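Local coordinates for major Capsid Protein VP1 (Chimpanzee polyomavirus Bob, PDB 6Y9I) that forms the pentameric outer shell unit of a polyomavirus capsid and probably engages glycan receptors on the host cell, at residues 48-53 with 269-274; 162-167 with 194-199. All blocks are in the same frame, centred on the assembly; numbering follows the deposited sequence.

Contact 1: 48-53 with 269-274; sequences VIHHAD and NEAIRY
Ile-49 and Ile-272 form a single antiparallel hydrogen-bonded pair, with Ile-49 N held 2.9 Å from Ile-272 O and the return bond, Ile-272 N to Ile-49 O, weak at 3.4 Å. The same Ile-272 O also takes a CA-H...O contact from Val-48. Val-48 CG2, set beside its own backbone N and opposite the carbonyl carbon, sits over one face of the Arg-273 guanidinium, 3.6 Å from NH2; that group is held through NH1 by Ser-46 O and makes a cation-pi contact with Trp-42. The CD1 methyls of Ile-49 and Ile-272 meet at 3.7 Å. At the other end a water lies 2.9 Å from both His-50 NE2 and Asn-269 ND2, in the imidazole plane; ring and amide stand 87° apart. Asp-53 OD2 fixes the ring's rotation, accepting at 2.9 Å from His-50 ND1 on its syn side and from His-50 N well above the carboxylate plane. These bonds reinforce a type I turn closed by Asp-53 N to His-50 O. Asn-269 OD1 accepts from Ala-271 N, an Asx turn leading into strand 272-291. That strand lies beside strand 252-265, on whose Val-263 Ile-272 packs, while Tyr-274 OH bonds to Ile-105 O of a second subunit.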
loop_
_atom_site.group_PDB
_atom_site.type_symbol
_atom_site.label_atom_id
_atom_site.label_comp_id
_atom_site.label_asym_id
_atom_site.label_seq_id
_atom_site.Cartn_x
_atom_site.Cartn_y
_atom_site.Cartn_z
ATOM N N VAL A 48 20.987 -21.735 10.594
ATOM C CA VAL A 48 21.583 -20.377 10.483
ATOM C C VAL A 48 22.245 -20.224 9.104
ATOM O O VAL A 48 22.849 -21.196 8.628
ATOM C CB VAL A 48 22.562 -20.138 11.640
ATOM C CG1 VAL A 48 23.194 -18.776 11.521
ATOM C CG2 VAL A 48 21.893 -20.294 12.991
ATOM N N ILE A 49 22.147 -19.037 8.505
ATOM C CA ILE A 49 22.771 -18.686 7.199
ATOM C C ILE A 49 23.682 -17.471 7.373
ATOM O O ILE A 49 23.251 -16.418 7.936
ATOM C CB ILE A 49 21.704 -18.429 6.128
ATOM C CG1 ILE A 49 20.692 -19.568 6.028
ATOM C CG2 ILE A 49 22.362 -18.162 4.796
ATOM C CD1 ILE A 49 19.353 -19.120 5.534
ATOM N N HIS A 50 24.893 -17.598 6.849
ATOM C CA HIS A 50 25.940 -16.549 6.812
ATOM C C HIS A 50 26.197 -16.192 5.351
ATOM O O HIS A 50 25.966 -17.046 4.495
ATOM C CB HIS A 50 27.224 -17.046 7.486
ATOM C CG HIS A 50 27.001 -17.814 8.740
ATOM N ND1 HIS A 50 26.648 -19.152 8.724
ATOM C CD2 HIS A 50 27.122 -17.463 10.042
ATOM C CE1 HIS A 50 26.543 -19.588 9.976
ATOM N NE2 HIS A 50 26.825 -18.562 10.806
ATOM N N HIS A 51 26.695 -14.984 5.098
ATOM C CA HIS A 51 26.867 -14.389 3.752
ATOM C C HIS A 51 27.722 -15.272 2.828
ATOM O O HIS A 51 27.463 -15.221 1.633
ATOM C CB HIS A 51 27.445 -12.983 3.867
ATOM C CG HIS A 51 28.825 -12.948 4.427
ATOM N ND1 HIS A 51 29.060 -12.975 5.794
ATOM C CD2 HIS A 51 30.028 -12.872 3.823
ATOM C CE1 HIS A 51 30.372 -12.935 6.000
ATOM N NE2 HIS A 51 30.979 -12.879 4.812
ATOM N N ALA A 52 28.713 -16.007 3.339
ATOM C CA ALA A 52 29.683 -16.775 2.518
ATOM C C ALA A 52 29.312 -18.267 2.496
ATOM O O ALA A 52 30.091 -19.064 1.944
ATOM C CB ALA A 52 31.085 -16.567 3.035
ATOM N N ASP A 53 28.181 -18.645 3.087
ATOM C CA ASP A 53 27.625 -20.007 2.920
ATOM C C ASP A 53 27.362 -20.228 1.426
ATOM O O ASP A 53 26.877 -19.324 0.762
ATOM C CB ASP A 53 26.438 -20.212 3.866
ATOM C CG ASP A 53 26.838 -20.262 5.342
ATOM O OD1 ASP A 53 28.077 -20.354 5.651
ATOM O OD2 ASP A 53 25.922 -20.213 6.179
ATOM N N ASN A 269 26.221 -13.258 16.343
ATOM C CA ASN A 269 26.950 -13.029 15.072
ATOM C C ASN A 269 26.072 -12.353 13.989
ATOM O O ASN A 269 26.645 -11.972 12.943
ATOM C CB ASN A 269 27.600 -14.337 14.634
ATOM C CG ASN A 269 26.615 -15.437 14.314
ATOM O OD1 ASN A 269 25.388 -15.230 14.338
ATOM N ND2 ASN A 269 27.161 -16.601 13.977
ATOM N N GLU A 270 24.780 -12.144 14.257
ATOM C CA GLU A 270 23.794 -11.450 13.390
ATOM C C GLU A 270 23.466 -12.300 12.161
ATOM O O GLU A 270 22.911 -11.735 11.210
ATOM C CB GLU A 270 24.258 -10.048 13.012
ATOM C CG GLU A 270 24.322 -9.128 14.205
ATOM C CD GLU A 270 24.747 -7.716 13.872
ATOM O OE1 GLU A 270 25.974 -7.461 13.666
ATOM O OE2 GLU A 270 23.859 -6.871 13.850
ATOM N N ALA A 271 23.769 -13.600 12.201
ATOM C CA ALA A 271 23.310 -14.597 11.215
ATOM C C ALA A 271 21.801 -14.760 11.374
ATOM O O ALA A 271 21.251 -14.325 12.391
ATOM C CB ALA A 271 24.014 -15.905 11.401
ATOM N N ILE A 272 21.139 -15.284 10.357
ATOM C CA ILE A 272 19.659 -15.334 10.405
ATOM C C ILE A 272 19.210 -16.781 10.358
ATOM O O ILE A 272 19.990 -17.670 9.934
ATOM C CB ILE A 272 19.038 -14.448 9.302
ATOM C CG1 ILE A 272 19.353 -14.936 7.895
ATOM C CG2 ILE A 272 19.455 -12.992 9.493
ATOM C CD1 ILE A 272 18.439 -16.016 7.421
ATOM N N ARG A 273 17.965 -16.989 10.770
ATOM C CA ARG A 273 17.159 -18.158 10.388
ATOM C C ARG A 273 15.839 -17.651 9.780
ATOM O O ARG A 273 15.225 -16.749 10.350
ATOM C CB ARG A 273 16.818 -19.034 11.593
ATOM C CG ARG A 273 17.972 -19.524 12.449
ATOM C CD ARG A 273 17.432 -20.320 13.623
ATOM N NE ARG A 273 18.497 -20.845 14.466
ATOM C CZ ARG A 273 19.026 -22.068 14.384
ATOM N NH1 ARG A 273 18.612 -22.937 13.479
ATOM N NH2 ARG A 273 19.987 -22.421 15.215
ATOM N N TYR A 274 15.378 -18.289 8.711
ATOM C CA TYR A 274 14.001 -18.133 8.212
ATOM C C TYR A 274 13.039 -18.750 9.234
ATOM O O TYR A 274 13.369 -19.768 9.841
ATOM C CB TYR A 274 13.856 -18.802 6.851
ATOM C CG TYR A 274 14.686 -18.205 5.745
ATOM C CD1 TYR A 274 14.310 -17.020 5.115
ATOM C CD2 TYR A 274 15.835 -18.835 5.291
ATOM C CE1 TYR A 274 15.060 -16.465 4.090
ATOM C CE2 TYR A 274 16.559 -18.316 4.222
ATOM C CZ TYR A 274 16.181 -17.129 3.627
ATOM O OH TYR A 274 16.922 -16.611 2.596
HETATM O O HOH W 1 26.179 -19.309 13.531
#

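Contact 2: 162-167 with 194-199; sequences KTIHPN and DGFYPI
Phe-196 O is gripped by two neighbouring residues of 162-167. Ile-164 N donates to it at 3.0 Å, with an N-H...O angle of 158° and an approach nearly in line with the carbonyl bond, and Thr-163 CA adds a CA-H...O contact at 3.1 Å. The backbones come closest here, Thr-163 CA lying 4.4 Å from Phe-196 CA. One residue back along both segments a water lies 2.8 Å from both Lys-162 O and Gly-195 O, though it has more acceptors in reach than protons to give.

The phenyl ring of Phe-196 folds back over the partner backbone: with CG trans to the backbone N (chi1 -166°), one ring face spans Thr-163 CA and Ile-164 N, both toward its rim. Ile-164 fills the angle between the two aromatic side chains. Its CG2 branch meets Phe-196 CE2 at 3.5 Å. CG2 also lies over a face of the Tyr-197 ring, modelled too close for the distance to be trusted; the Ile-164 and Tyr-197 side chains run alongside each other. Tyr-197 OH is bonded to Asp-192, and its ring meets Trp-202 edge to face. Farther along, Pro-198 CD rests 3.4 Å from Ile-164 O, an oxygen that also accepts from Trp-202 NE1. Thr-163 CG2 lies 3.9 Å from Pro-198 CG, while Thr-163 OG1 turns to Ser-61.

This is loop-to-loop packing around a single backbone hydrogen bond. It ties the approach to the short helix 166-170 to the connection between strands 188-191 and 202-204, the outer strands of a small three-stranded antiparallel sheet in the long excursions of the VP1 jelly roll.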
loop_
_atom_site.group_PDB
_atom_site.type_symbol
_atom_site.label_atom_id
_atom_site.label_comp_id
_atom_site.label_asym_id
_atom_site.label_seq_id
_atom_site.Cartn_x
_atom_site.Cartn_y
_atom_site.Cartn_z
ATOM N N LYS A 162 18.773 -34.892 -0.080
ATOM C CA LYS A 162 17.867 -34.203 0.888
ATOM C C LYS A 162 17.063 -33.108 0.168
ATOM O O LYS A 162 15.983 -32.740 0.662
ATOM C CB LYS A 162 18.689 -33.638 2.044
ATOM C CG LYS A 162 19.391 -34.702 2.875
ATOM C CD LYS A 162 20.155 -34.138 4.065
ATOM C CE LYS A 162 20.672 -35.215 5.000
ATOM N NZ LYS A 162 21.694 -36.057 4.331
ATOM N N THR A 163 17.585 -32.610 -0.948
ATOM C CA THR A 163 16.956 -31.618 -1.839
ATOM C C THR A 163 17.415 -31.891 -3.255
ATOM O O THR A 163 18.454 -32.570 -3.420
ATOM C CB THR A 163 17.321 -30.165 -1.486
ATOM O OG1 THR A 163 18.719 -29.969 -1.242
ATOM C CG2 THR A 163 16.564 -29.706 -0.266
ATOM N N ILE A 164 16.646 -31.376 -4.214
ATOM C CA ILE A 164 16.987 -31.405 -5.652
ATOM C C ILE A 164 17.222 -29.968 -6.093
ATOM O O ILE A 164 16.471 -29.075 -5.671
ATOM C CB ILE A 164 15.911 -32.109 -6.487
ATOM C CG1 ILE A 164 16.314 -32.196 -7.956
ATOM C CG2 ILE A 164 14.550 -31.460 -6.323
ATOM C CD1 ILE A 164 15.767 -33.422 -8.644
ATOM N N HIS A 165 18.239 -29.777 -6.915
ATOM C CA HIS A 165 18.637 -28.483 -7.505
ATOM C C HIS A 165 18.361 -28.522 -8.999
ATOM O O HIS A 165 18.365 -29.581 -9.623
ATOM C CB HIS A 165 20.106 -28.211 -7.162
ATOM C CG HIS A 165 20.386 -28.419 -5.717
ATOM N ND1 HIS A 165 19.843 -27.601 -4.744
ATOM C CD2 HIS A 165 21.112 -29.356 -5.071
ATOM C CE1 HIS A 165 20.226 -28.022 -3.558
ATOM N NE2 HIS A 165 21.003 -29.098 -3.725
ATOM N N PRO A 166 18.106 -27.355 -9.619
ATOM C CA PRO A 166 17.867 -27.304 -11.052
ATOM C C PRO A 166 18.929 -27.998 -11.920
ATOM O O PRO A 166 18.522 -28.615 -12.867
ATOM C CB PRO A 166 17.840 -25.797 -11.328
ATOM C CG PRO A 166 17.292 -25.213 -10.049
ATOM C CD PRO A 166 17.934 -26.046 -8.964
ATOM N N ASN A 167 20.221 -27.885 -11.595
ATOM C CA ASN A 167 21.278 -28.509 -12.431
ATOM C C ASN A 167 21.311 -30.039 -12.297
ATOM O O ASN A 167 21.820 -30.657 -13.260
ATOM C CB ASN A 167 22.669 -27.915 -12.237
ATOM C CG ASN A 167 23.436 -28.063 -13.531
ATOM O OD1 ASN A 167 22.859 -27.909 -14.607
ATOM N ND2 ASN A 167 24.705 -28.416 -13.447
ATOM N N ASP A 194 7.492 -33.540 -0.332
ATOM C CA ASP A 194 7.427 -32.493 0.719
ATOM C C ASP A 194 8.844 -32.218 1.246
ATOM O O ASP A 194 9.604 -33.195 1.412
ATOM C CB ASP A 194 6.509 -32.986 1.826
ATOM C CG ASP A 194 6.386 -32.007 2.972
ATOM O OD1 ASP A 194 5.783 -30.922 2.755
ATOM O OD2 ASP A 194 6.892 -32.334 4.061
ATOM N N GLY A 195 9.185 -30.957 1.526
ATOM C CA GLY A 195 10.516 -30.572 2.025
ATOM C C GLY A 195 11.635 -31.111 1.143
ATOM O O GLY A 195 12.488 -31.826 1.659
ATOM N N PHE A 196 11.702 -30.738 -0.128
ATOM C CA PHE A 196 12.664 -31.337 -1.089
ATOM C C PHE A 196 13.089 -30.324 -2.165
ATOM O O PHE A 196 14.203 -30.389 -2.685
ATOM C CB PHE A 196 12.044 -32.602 -1.693
ATOM C CG PHE A 196 13.024 -33.478 -2.427
ATOM C CD1 PHE A 196 13.972 -34.207 -1.725
ATOM C CD2 PHE A 196 12.991 -33.576 -3.812
ATOM C CE1 PHE A 196 14.887 -35.015 -2.393
ATOM C CE2 PHE A 196 13.917 -34.365 -4.481
ATOM C CZ PHE A 196 14.858 -35.089 -3.775
ATOM N N TYR A 197 12.187 -29.429 -2.546
ATOM C CA TYR A 197 12.428 -28.397 -3.577
ATOM C C TYR A 197 12.625 -27.048 -2.884
ATOM O O TYR A 197 11.670 -26.477 -2.349
ATOM C CB TYR A 197 11.248 -28.376 -4.546
ATOM C CG TYR A 197 11.115 -29.650 -5.340
ATOM C CD1 TYR A 197 10.409 -30.735 -4.856
ATOM C CD2 TYR A 197 11.740 -29.771 -6.569
ATOM C CE1 TYR A 197 10.273 -31.904 -5.590
ATOM C CE2 TYR A 197 11.621 -30.933 -7.316
ATOM C CZ TYR A 197 10.892 -32.005 -6.825
ATOM O OH TYR A 197 10.816 -33.140 -7.574
ATOM N N PRO A 198 13.857 -26.499 -2.850
ATOM C CA PRO A 198 14.081 -25.166 -2.284
ATOM C C PRO A 198 13.365 -24.046 -3.047
ATOM O O PRO A 198 13.424 -23.988 -4.282
ATOM C CB PRO A 198 15.592 -24.958 -2.380
ATOM C CG PRO A 198 16.136 -26.400 -2.370
ATOM C CD PRO A 198 15.123 -27.168 -3.194
ATOM N N ILE A 199 12.767 -23.142 -2.275
ATOM C CA ILE A 199 12.092 -21.916 -2.782
ATOM C C ILE A 199 13.091 -21.090 -3.576
ATOM O O ILE A 199 12.703 -20.555 -4.627
ATOM C CB ILE A 199 11.487 -21.170 -1.574
ATOM C CG1 ILE A 199 10.292 -21.964 -1.037
ATOM C CG2 ILE A 199 11.132 -19.723 -1.892
ATOM C CD1 ILE A 199 9.930 -21.631 0.387
HETATM O O HOH W 2 14.975 -31.414 2.877
#

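How the contacts relate
The centres of the two contacts lie 20 Å apart, and their nearest atoms about 8 Å, so they do not touch. Along the chain the order is 48-53, 162-167, 194-199, 269-274: contact 2 is nested within the loop that contact 1 closes. Contact 1 joins the loop between strands 8-26 and 68-73 to the start of strand 272-291, part of the large antiparallel sheet. Contact 2 instead joins loops beside the small three-stranded sheet. Strand 252-265 is touched by residues of 269-274 and by the end of 194-199. Contact 1 lies against the second subunit over many residues; contact 2 reaches it through Ile-199 alone, which does not touch 162-167.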